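Local coordinates for protein 3-dehydroquinate dehydratase (Clostridium difficile, PDB 4H3D) that catalyses the cis-dehydration of 3-dehydroquinate to 3-dehydroshikimate through a covalent imine intermediate, the third step of chorismate biosynthesis, at residues E156-R161 and P173-M178; N193-I198 and R202-M207; V119-G124 and L162-E167. All blocks are in the same frame, centred on the assembly; numbering follows the deposited sequence.

Contact 1 of 3, residues E156-R161 and P173-M178; sequences EEIVSR and PKIAVM. With SHL (5-hydroxy-6-methyl-4-oxo-4H-pyran-2-carboxylic acid), chain I.
With chi1 -66°, Ile-158 has CG1 anti to the carbonyl carbon and CG2 anti to the backbone N. In Ile-175, chi1 -163° sends CG1 anti to the backbone N, toward Arg-161, and leaves CG2 between the backbone N and the carbonyl carbon, facing Ile-158 CG2. The two CG2 methyls thus meet across a helix and a strand of the TIM barrel. The two segments belong to the beta-alpha-beta unit of strand 141-148, helix 155-167 and strand 172-177.

Ile-158 CG2 lies 4.0 Å from Ile-175 CG2. The two side chains cross at about a right angle, so they touch methyl to methyl and do not lie alongside each other. The longer branch of Ile-175 goes to a second helix residue. Its CD1 comes 4.2 Å from Arg-161 CD, again with the chains at about a right angle. Arg-161 is extended from CG to NE. Its CD touches the isoleucine, while the guanidinium passes on to Asn-146, on strand 141-148, where NH1 is hydrogen-bonded to OD1. The touch across the contact is apolar.

Ile-158 also packs on Ala-191 of helix 182-199, and Ile-175 also packs on Leu-162. On the helix, Glu-157 O accepts from both Ser-160 OG, at 2.8 Å, and Arg-161 N, at 3.0 Å, from the same face of its carbonyl plane.

Side chains alternate along the strand. Ile-175 points toward the helix, while its neighbour Lys-174, the Schiff-base lysine for the natural substrate, reaches into the barrel. His-147, the proton donor and acceptor, is hydrogen-bonded to the ligand in the same pocket. The Lys-174 chain is fully extended, and in this structure its NZ is bonded covalently, at 1.4 Å, to ligand CAL, the carbon that hangs from ring atom CAF.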
loop_
_atom_site.group_PDB
_atom_site.type_symbol
_atom_site.label_atom_id
_atom_site.label_comp_id
_atom_site.label_asym_id
_atom_site.label_seq_id
_atom_site.Cartn_x
_atom_site.Cartn_y
_atom_site.Cartn_z
ATOM N N GLU B 156 5.191 -5.701 20.908
ATOM C CA GLU B 156 4.780 -5.412 22.274
ATOM C C GLU B 156 5.365 -4.100 22.798
ATOM O O GLU B 156 4.718 -3.431 23.600
ATOM C CB GLU B 156 5.016 -6.605 23.238
ATOM C CG GLU B 156 6.244 -7.411 22.974
ATOM C CD GLU B 156 6.074 -8.370 21.780
ATOM O OE1 GLU B 156 5.163 -9.247 21.811
ATOM O OE2 GLU B 156 6.860 -8.255 20.825
ATOM N N GLU B 157 6.573 -3.734 22.342
ATOM C CA GLU B 157 7.179 -2.452 22.727
ATOM C C GLU B 157 6.386 -1.309 22.109
ATOM O O GLU B 157 6.091 -0.326 22.767
ATOM C CB GLU B 157 8.628 -2.348 22.250
ATOM C CG GLU B 157 9.563 -3.369 22.842
ATOM C CD GLU B 157 10.965 -3.204 22.300
ATOM O OE1 GLU B 157 11.620 -2.192 22.652
ATOM O OE2 GLU B 157 11.409 -4.095 21.533
ATOM N N ILE B 158 6.055 -1.439 20.831
ATOM C CA ILE B 158 5.267 -0.401 20.136
ATOM C C ILE B 158 3.906 -0.233 20.857
ATOM O O ILE B 158 3.508 0.893 21.214
ATOM C CB ILE B 158 5.081 -0.747 18.655
ATOM C CG1 ILE B 158 6.439 -0.721 17.936
ATOM C CG2 ILE B 158 4.129 0.254 17.969
ATOM C CD1 ILE B 158 6.392 -1.286 16.538
ATOM N N VAL B 159 3.228 -1.350 21.118
ATOM C CA VAL B 159 1.948 -1.296 21.820
ATOM C C VAL B 159 2.109 -0.672 23.221
ATOM O O VAL B 159 1.252 0.111 23.646
ATOM C CB VAL B 159 1.267 -2.693 21.918
ATOM C CG1 VAL B 159 0.046 -2.633 22.844
ATOM C CG2 VAL B 159 0.863 -3.199 20.531
ATOM N N SER B 160 3.212 -0.982 23.921
ATOM C CA SER B 160 3.434 -0.450 25.270
ATOM C C SER B 160 3.602 1.076 25.250
ATOM O O SER B 160 3.098 1.775 26.136
ATOM C CB SER B 160 4.626 -1.151 26.005
ATOM O OG SER B 160 5.905 -0.766 25.488
ATOM N N ARG B 161 4.285 1.593 24.236
ATOM C CA ARG B 161 4.466 3.033 24.123
ATOM C C ARG B 161 3.152 3.727 23.780
ATOM O O ARG B 161 2.824 4.745 24.357
ATOM C CB ARG B 161 5.535 3.371 23.102
ATOM C CG ARG B 161 6.882 2.895 23.537
ATOM C CD ARG B 161 7.974 3.412 22.671
ATOM N NE ARG B 161 9.184 2.666 22.924
ATOM C CZ ARG B 161 10.291 2.748 22.207
ATOM N NH1 ARG B 161 10.371 3.583 21.186
ATOM N NH2 ARG B 161 11.331 1.999 22.528
ATOM N N PRO B 173 -2.100 9.249 20.110
ATOM C CA PRO B 173 -0.771 8.663 20.193
ATOM C C PRO B 173 -0.155 8.537 18.807
ATOM O O PRO B 173 -0.848 8.146 17.857
ATOM C CB PRO B 173 -1.034 7.275 20.751
ATOM C CG PRO B 173 -2.291 7.375 21.486
ATOM C CD PRO B 173 -3.113 8.409 20.756
ATOM N N LYS B 174 1.136 8.851 18.687
ATOM C CA LYS B 174 1.814 8.771 17.410
ATOM C C LYS B 174 3.165 8.116 17.555
ATOM O O LYS B 174 3.944 8.477 18.447
ATOM C CB LYS B 174 2.035 10.169 16.826
ATOM C CG LYS B 174 2.884 10.177 15.521
ATOM C CD LYS B 174 3.132 11.567 15.028
ATOM C CE LYS B 174 3.972 11.543 13.755
ATOM N NZ LYS B 174 4.294 12.920 13.263
ATOM N N ILE B 175 3.456 7.166 16.678
ATOM C CA ILE B 175 4.758 6.532 16.668
ATOM C C ILE B 175 5.278 6.365 15.267
ATOM O O ILE B 175 4.541 6.009 14.343
ATOM C CB ILE B 175 4.816 5.188 17.481
ATOM C CG1 ILE B 175 6.274 4.829 17.779
ATOM C CG2 ILE B 175 4.105 4.047 16.766
ATOM C CD1 ILE B 175 6.444 3.721 18.791
ATOM N N ALA B 176 6.545 6.710 15.100
ATOM C CA ALA B 176 7.238 6.585 13.815
ATOM C C ALA B 176 8.526 5.785 14.058
ATOM O O ALA B 176 9.332 6.143 14.927
ATOM C CB ALA B 176 7.560 7.965 13.237
ATOM N N VAL B 177 8.718 4.718 13.291
ATOM C CA VAL B 177 9.863 3.824 13.468
ATOM C C VAL B 177 10.576 3.572 12.144
ATOM O O VAL B 177 10.013 3.796 11.070
ATOM C CB VAL B 177 9.425 2.486 14.100
ATOM C CG1 VAL B 177 8.814 2.745 15.494
ATOM C CG2 VAL B 177 8.427 1.739 13.197
ATOM N N MET B 178 11.819 3.110 12.226
ATOM C CA MET B 178 12.632 2.892 11.037
ATOM C C MET B 178 12.798 1.389 10.777
ATOM O O MET B 178 13.336 0.668 11.624
ATOM C CB MET B 178 14.013 3.534 11.221
ATOM C CG MET B 178 14.934 3.444 9.981
ATOM S SD MET B 178 14.271 4.412 8.585
ATOM C CE MET B 178 14.425 6.092 9.187
HETATM O OAD SHL I . 6.011 11.883 7.420
HETATM C CAH SHL I . 7.059 11.612 8.058
HETATM O OAA SHL I . 8.077 11.163 7.472
HETATM C CAK SHL I . 7.073 11.833 9.491
HETATM O OAG SHL I . 5.881 12.340 10.110
HETATM C CAF SHL I . 5.935 12.746 11.459
HETATM C CAL SHL I . 4.847 13.349 11.998
HETATM C CAJ SHL I . 7.111 12.598 12.106
HETATM O OAC SHL I . 7.211 12.993 13.373
HETATM C CAI SHL I . 8.200 12.047 11.493
HETATM C CAE SHL I . 8.184 11.664 10.210
HETATM O OAB SHL I . 9.325 11.881 12.171
#

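Contact 2 of 3, residues N193-I198 and R202-M207; sequences NEMFKI and RPIITM. With SHL (5-hydroxy-6-methyl-4-oxo-4H-pyran-2-carboxylic acid), chain I.
Met-195 and Ile-204 meet with their side chains set obliquely to each other, the methyl end of the isoleucine against the base of the methionine. Ile-204 CD1 lies 3.7 Å from Met-195 CG and 3.8 Å from Met-195 CB. Ile-204 can reach this far because CG1 stands between its own backbone N and carbonyl carbon (chi1 66°) and the chain then runs straight on to CD1. The same methyl comes 4.2 Å from Phe-196 N, so it also lies close to the helix backbone. Met-195 bends at chi2, and its end turns to Leu-162, Cys-163 and Gln-166 of helix 155-167.

Further along the second segment, Met-207 points into the ligand pocket. In the conformer given, one of two, its SD comes 3.3 Å from CAK of the bound comenic acid derivative, so the exact approach is uncertain. The contact thus packs the outer side of a chain whose later part lines the active site.

Helix 182-199 is the crossover from strand 172-177 to strand 205-208 in the TIM barrel, and it packs on Ile-204 at the entry to that strand. Lys-197 of this helix forms a salt bridge with Glu-182 of the second subunit. Strand 205-208 bonds to strand 172-177 through Ile-205 and Met-207.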
loop_
_atom_site.group_PDB
_atom_site.type_symbol
_atom_site.label_atom_id
_atom_site.label_comp_id
_atom_site.label_asym_id
_atom_site.label_seq_id
_atom_site.Cartn_x
_atom_site.Cartn_y
_atom_site.Cartn_z
ATOM N N ASN B 193 -2.443 -2.604 14.140
ATOM C CA ASN B 193 -3.754 -3.223 14.141
ATOM C C ASN B 193 -4.110 -3.858 15.482
ATOM O O ASN B 193 -5.278 -3.837 15.894
ATOM C CB ASN B 193 -3.895 -4.221 13.004
ATOM C CG ASN B 193 -5.340 -4.608 12.760
ATOM O OD1 ASN B 193 -5.710 -5.728 12.978
ATOM N ND2 ASN B 193 -6.170 -3.642 12.356
ATOM N N GLU B 194 -3.124 -4.420 16.159
ATOM C CA GLU B 194 -3.356 -4.988 17.495
ATOM C C GLU B 194 -3.805 -3.886 18.462
ATOM O O GLU B 194 -4.755 -4.065 19.225
ATOM C CB GLU B 194 -2.103 -5.693 18.006
ATOM C CG GLU B 194 -2.262 -6.302 19.387
ATOM C CD GLU B 194 -1.129 -7.262 19.737
ATOM O OE1 GLU B 194 -0.768 -8.105 18.877
ATOM O OE2 GLU B 194 -0.621 -7.185 20.877
ATOM N N MET B 195 -3.140 -2.736 18.393
ATOM C CA MET B 195 -3.498 -1.595 19.213
ATOM C C MET B 195 -4.913 -1.146 18.843
ATOM O O MET B 195 -5.781 -1.010 19.707
ATOM C CB MET B 195 -2.511 -0.451 18.980
ATOM C CG MET B 195 -2.709 0.749 19.881
ATOM S SD MET B 195 -2.259 0.375 21.591
ATOM C CE MET B 195 -2.901 1.847 22.403
ATOM N N PHE B 196 -5.138 -0.935 17.548
ATOM C CA PHE B 196 -6.433 -0.511 17.041
ATOM C C PHE B 196 -7.563 -1.412 17.520
ATOM O O PHE B 196 -8.605 -0.935 17.997
ATOM C CB PHE B 196 -6.407 -0.509 15.492
ATOM C CG PHE B 196 -7.679 -0.008 14.857
ATOM C CD1 PHE B 196 -7.874 1.361 14.635
ATOM C CD2 PHE B 196 -8.669 -0.892 14.466
ATOM C CE1 PHE B 196 -9.033 1.832 14.041
ATOM C CE2 PHE B 196 -9.844 -0.431 13.874
ATOM C CZ PHE B 196 -10.024 0.947 13.660
ATOM N N LYS B 197 -7.348 -2.709 17.419
ATOM C CA LYS B 197 -8.382 -3.682 17.739
ATOM C C LYS B 197 -8.584 -4.015 19.214
ATOM O O LYS B 197 -9.721 -4.165 19.656
ATOM C CB LYS B 197 -8.121 -4.979 16.993
ATOM C CG LYS B 197 -8.563 -4.981 15.546
ATOM C CD LYS B 197 -8.434 -6.382 15.000
ATOM C CE LYS B 197 -9.299 -6.609 13.801
ATOM N NZ LYS B 197 -9.171 -8.041 13.335
ATOM N N ILE B 198 -7.487 -4.110 19.960
ATOM C CA ILE B 198 -7.516 -4.589 21.339
ATOM C C ILE B 198 -7.351 -3.542 22.432
ATOM O O ILE B 198 -8.120 -3.547 23.399
ATOM C CB ILE B 198 -6.404 -5.656 21.547
ATOM C CG1 ILE B 198 -6.548 -6.779 20.512
ATOM C CG2 ILE B 198 -6.446 -6.232 22.979
ATOM C CD1 ILE B 198 -5.397 -7.729 20.503
ATOM N N ARG B 202 -9.017 5.351 21.457
ATOM C CA ARG B 202 -8.956 6.611 20.702
ATOM C C ARG B 202 -8.152 6.357 19.413
ATOM O O ARG B 202 -7.526 5.298 19.268
ATOM C CB ARG B 202 -8.289 7.693 21.541
ATOM C CG ARG B 202 -6.816 7.449 21.792
ATOM C CD ARG B 202 -6.374 8.169 23.056
ATOM N NE ARG B 202 -6.936 7.548 24.262
ATOM C CZ ARG B 202 -6.873 8.074 25.488
ATOM N NH1 ARG B 202 -7.406 7.429 26.518
ATOM N NH2 ARG B 202 -6.291 9.244 25.687
ATOM N N PRO B 203 -8.160 7.323 18.482
ATOM C CA PRO B 203 -7.420 7.076 17.249
ATOM C C PRO B 203 -5.924 7.159 17.491
ATOM O O PRO B 203 -5.480 7.866 18.408
ATOM C CB PRO B 203 -7.893 8.195 16.308
ATOM C CG PRO B 203 -9.064 8.868 17.037
ATOM C CD PRO B 203 -8.788 8.649 18.481
ATOM N N ILE B 204 -5.172 6.413 16.686
ATOM C CA ILE B 204 -3.732 6.370 16.765
ATOM C C ILE B 204 -3.141 6.682 15.407
ATOM O O ILE B 204 -3.824 6.569 14.367
ATOM C CB ILE B 204 -3.209 5.000 17.256
ATOM C CG1 ILE B 204 -3.519 3.896 16.233
ATOM C CG2 ILE B 204 -3.834 4.656 18.651
ATOM C CD1 ILE B 204 -3.000 2.533 16.608
ATOM N N ILE B 205 -1.877 7.100 15.434
ATOM C CA ILE B 205 -1.113 7.476 14.260
ATOM C C ILE B 205 0.182 6.680 14.265
ATOM O O ILE B 205 0.946 6.741 15.231
ATOM C CB ILE B 205 -0.717 8.975 14.322
ATOM C CG1 ILE B 205 -1.949 9.863 14.487
ATOM C CG2 ILE B 205 0.116 9.374 13.089
ATOM C CD1 ILE B 205 -1.592 11.319 14.979
ATOM N N THR B 206 0.450 5.940 13.191
ATOM C CA THR B 206 1.685 5.163 13.102
ATOM C C THR B 206 2.253 5.204 11.725
ATOM O O THR B 206 1.498 5.360 10.726
ATOM C CB THR B 206 1.474 3.665 13.417
ATOM O OG1 THR B 206 0.710 3.048 12.359
ATOM C CG2 THR B 206 0.753 3.490 14.776
ATOM N N MET B 207 3.574 5.076 11.635
ATOM C CA MET B 207 4.249 4.993 10.347
ATOM C C MET B 207 5.585 4.294 10.453
ATOM O O MET B 207 6.224 4.274 11.510
ATOM C CB MET B 207 4.466 6.370 9.720
ATOM C CG MET B 207 5.557 7.178 10.356
ATOM S SD MET B 207 5.727 8.797 9.586
ATOM C CE MET B 207 4.108 9.502 9.914
HETATM O OAD SHL I . 6.011 11.883 7.420
HETATM C CAH SHL I . 7.059 11.612 8.058
HETATM O OAA SHL I . 8.077 11.163 7.472
HETATM C CAK SHL I . 7.073 11.833 9.491
HETATM O OAG SHL I . 5.881 12.340 10.110
HETATM C CAF SHL I . 5.935 12.746 11.459
HETATM C CAL SHL I . 4.847 13.349 11.998
HETATM C CAJ SHL I . 7.111 12.598 12.106
HETATM O OAC SHL I . 7.211 12.993 13.373
HETATM C CAI SHL I . 8.200 12.047 11.493
HETATM C CAE SHL I . 8.184 11.664 10.210
HETATM O OAB SHL I . 9.325 11.881 12.171
#

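Contact 3 of 3, residues V119-G124 and L162-E167; sequences VELFMG and LCRMQE
Arg-164 NH2 gives a hydrogen bond to Glu-167 OE1 at 3.0 Å, part of a salt bridge within the helix, while the aliphatic part of Arg-164 touches Leu-121 across the contact. The bond is fairly straight, with an N-H...O angle of 158°. The carboxylate oxygen lies at the edge of the guanidinium, 5° out of its plane, and uses its anti lone pair. Arg-164 NH1 also makes a long, weak ion pair with Asp-125.

Leu-121 carries the first segment's side of the contact. Its CG stands anti to the backbone N (chi1 -178°), which holds the branched end out toward the helix. The two methyls then divide the work. CD1 lies 4.3 Å from Arg-164 CG, and CD2 lies 4.3 Å from Met-165 CE. Met-165 has an extended chain, and its terminal methyl comes nearer to the leucine than the start of the side chain does. These are light apolar touches, partly buried. Leu-121 packs on Leu-168 as well, just past the helix, and Met-165 also packs on Pro-173 and Asn-146.

Just before Leu-121, Glu-120 points the other way. Its OE2 forms a salt bridge with Arg-86, which binds the substrate. Leu-121 begins a short 3-10 segment, and Gly-124 then takes the N-cap position of the next helix. A beta-alpha loop, after strand 116-120, rests here on the helix that follows the neighbouring strand 141-148, as in the (beta/alpha)8 barrel of type I 3-dehydroquinases.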
loop_
_atom_site.group_PDB
_atom_site.type_symbol
_atom_site.label_atom_id
_atom_site.label_comp_id
_atom_site.label_asym_id
_atom_site.label_seq_id
_atom_site.Cartn_x
_atom_site.Cartn_y
_atom_site.Cartn_z
ATOM N N VAL B 119 3.512 16.868 21.282
ATOM C CA VAL B 119 4.466 16.849 22.380
ATOM C C VAL B 119 5.160 15.469 22.419
ATOM O O VAL B 119 4.531 14.444 22.242
ATOM C CB VAL B 119 3.802 17.209 23.742
ATOM C CG1 VAL B 119 3.039 18.542 23.624
ATOM C CG2 VAL B 119 2.885 16.150 24.195
ATOM N N GLU B 120 6.459 15.468 22.660
ATOM C CA GLU B 120 7.250 14.241 22.635
ATOM C C GLU B 120 7.243 13.467 23.956
ATOM O O GLU B 120 7.550 14.031 25.006
ATOM C CB GLU B 120 8.682 14.603 22.240
ATOM C CG GLU B 120 8.779 15.061 20.831
ATOM C CD GLU B 120 10.030 15.871 20.545
ATOM O OE1 GLU B 120 10.838 16.085 21.478
ATOM O OE2 GLU B 120 10.189 16.301 19.388
ATOM N N LEU B 121 6.909 12.170 23.882
ATOM C CA LEU B 121 6.917 11.261 25.044
ATOM C C LEU B 121 8.231 11.363 25.851
ATOM O O LEU B 121 8.234 11.351 27.084
ATOM C CB LEU B 121 6.754 9.820 24.565
ATOM C CG LEU B 121 6.686 8.733 25.639
ATOM C CD1 LEU B 121 5.480 8.945 26.555
ATOM C CD2 LEU B 121 6.654 7.355 25.003
ATOM N N PHE B 122 9.328 11.469 25.128
ATOM C CA PHE B 122 10.660 11.463 25.699
ATOM C C PHE B 122 10.981 12.686 26.596
ATOM O O PHE B 122 11.941 12.660 27.357
ATOM C CB PHE B 122 11.703 11.299 24.560
ATOM C CG PHE B 122 12.975 10.620 24.992
ATOM C CD1 PHE B 122 12.956 9.278 25.369
ATOM C CD2 PHE B 122 14.187 11.279 24.966
ATOM C CE1 PHE B 122 14.105 8.626 25.746
ATOM C CE2 PHE B 122 15.351 10.635 25.350
ATOM C CZ PHE B 122 15.315 9.304 25.743
ATOM N N MET B 123 10.173 13.741 26.492
ATOM C CA MET B 123 10.342 14.923 27.348
ATOM C C MET B 123 10.057 14.596 28.819
ATOM O O MET B 123 10.490 15.316 29.713
ATOM C CB MET B 123 9.441 16.068 26.867
ATOM C CG MET B 123 9.855 16.625 25.526
ATOM S SD MET B 123 11.467 17.419 25.588
ATOM C CE MET B 123 11.136 18.759 26.721
ATOM N N GLY B 124 9.335 13.504 29.063
ATOM C CA GLY B 124 9.050 13.056 30.434
ATOM C C GLY B 124 7.714 13.502 30.988
ATOM O O GLY B 124 7.127 14.472 30.520
ATOM N N LEU B 162 2.401 3.156 22.849
ATOM C CA LEU B 162 1.104 3.736 22.467
ATOM C C LEU B 162 0.139 3.728 23.669
ATOM O O LEU B 162 -0.600 4.696 23.885
ATOM C CB LEU B 162 0.508 2.990 21.267
ATOM C CG LEU B 162 1.279 3.127 19.945
ATOM C CD1 LEU B 162 0.754 2.131 18.887
ATOM C CD2 LEU B 162 1.231 4.579 19.437
ATOM N N CYS B 163 0.146 2.638 24.449
ATOM C CA CYS B 163 -0.671 2.574 25.671
ATOM C C CYS B 163 -0.229 3.648 26.683
ATOM O O CYS B 163 -1.067 4.289 27.328
ATOM C CB CYS B 163 -0.607 1.191 26.316
ATOM S SG CYS B 163 -1.472 -0.063 25.395
ATOM N N ARG B 164 1.076 3.858 26.813
ATOM C CA ARG B 164 1.570 4.875 27.743
ATOM C C ARG B 164 1.083 6.281 27.314
ATOM O O ARG B 164 0.707 7.133 28.170
ATOM C CB ARG B 164 3.097 4.827 27.856
ATOM C CG ARG B 164 3.693 5.800 28.886
ATOM C CD ARG B 164 3.118 5.591 30.291
ATOM N NE ARG B 164 3.541 6.641 31.210
ATOM C CZ ARG B 164 2.892 6.984 32.321
ATOM N NH1 ARG B 164 3.363 7.964 33.082
ATOM N NH2 ARG B 164 1.757 6.377 32.665
ATOM N N MET B 165 1.061 6.512 26.001
ATOM C CA MET B 165 0.588 7.780 25.451
ATOM C C MET B 165 -0.886 7.988 25.787
ATOM O O MET B 165 -1.299 9.103 26.107
ATOM C CB MET B 165 0.819 7.829 23.955
ATOM C CG MET B 165 2.293 7.906 23.570
ATOM S SD MET B 165 2.450 7.545 21.842
ATOM C CE MET B 165 4.177 7.826 21.541
ATOM N N GLN B 166 -1.680 6.923 25.731
ATOM C CA GLN B 166 -3.086 7.032 26.163
ATOM C C GLN B 166 -3.164 7.379 27.644
ATOM O O GLN B 166 -3.949 8.256 28.051
ATOM C CB GLN B 166 -3.860 5.739 25.911
ATOM C CG GLN B 166 -4.157 5.470 24.468
ATOM C CD GLN B 166 -5.147 4.319 24.284
ATOM O OE1 GLN B 166 -5.914 4.303 23.332
ATOM N NE2 GLN B 166 -5.135 3.363 25.214
ATOM N N GLU B 167 -2.354 6.700 28.458
ATOM C CA GLU B 167 -2.350 6.939 29.904
ATOM C C GLU B 167 -1.967 8.379 30.239
ATOM O O GLU B 167 -2.457 8.940 31.220
ATOM C CB GLU B 167 -1.413 5.953 30.626
ATOM C CG GLU B 167 -1.867 4.498 30.559
ATOM C CD GLU B 167 -0.801 3.513 31.062
ATOM O OE1 GLU B 167 0.266 3.967 31.565
ATOM O OE2 GLU B 167 -1.027 2.283 30.938
#

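In the fold
From the N terminus, the chain first passes residues 119-124, at the end of strand 116-120, where contact 3 opens. It then runs through helix 125-137 and strand 141-148 to helix 155-167. In that helix the first half opens contact 1, the second half closes contact 3, and strand 172-177 then closes contact 1. Contacts 1 and 3 therefore cross along the chain and share one helix. Contact 2 lies in series after both, joining helix 182-199 to the next strand over a short connection. Strands 172-177 and 205-208 are neighbours in the barrel sheet. The strands of contacts 1 and 2 each send a residue to the bound ligand.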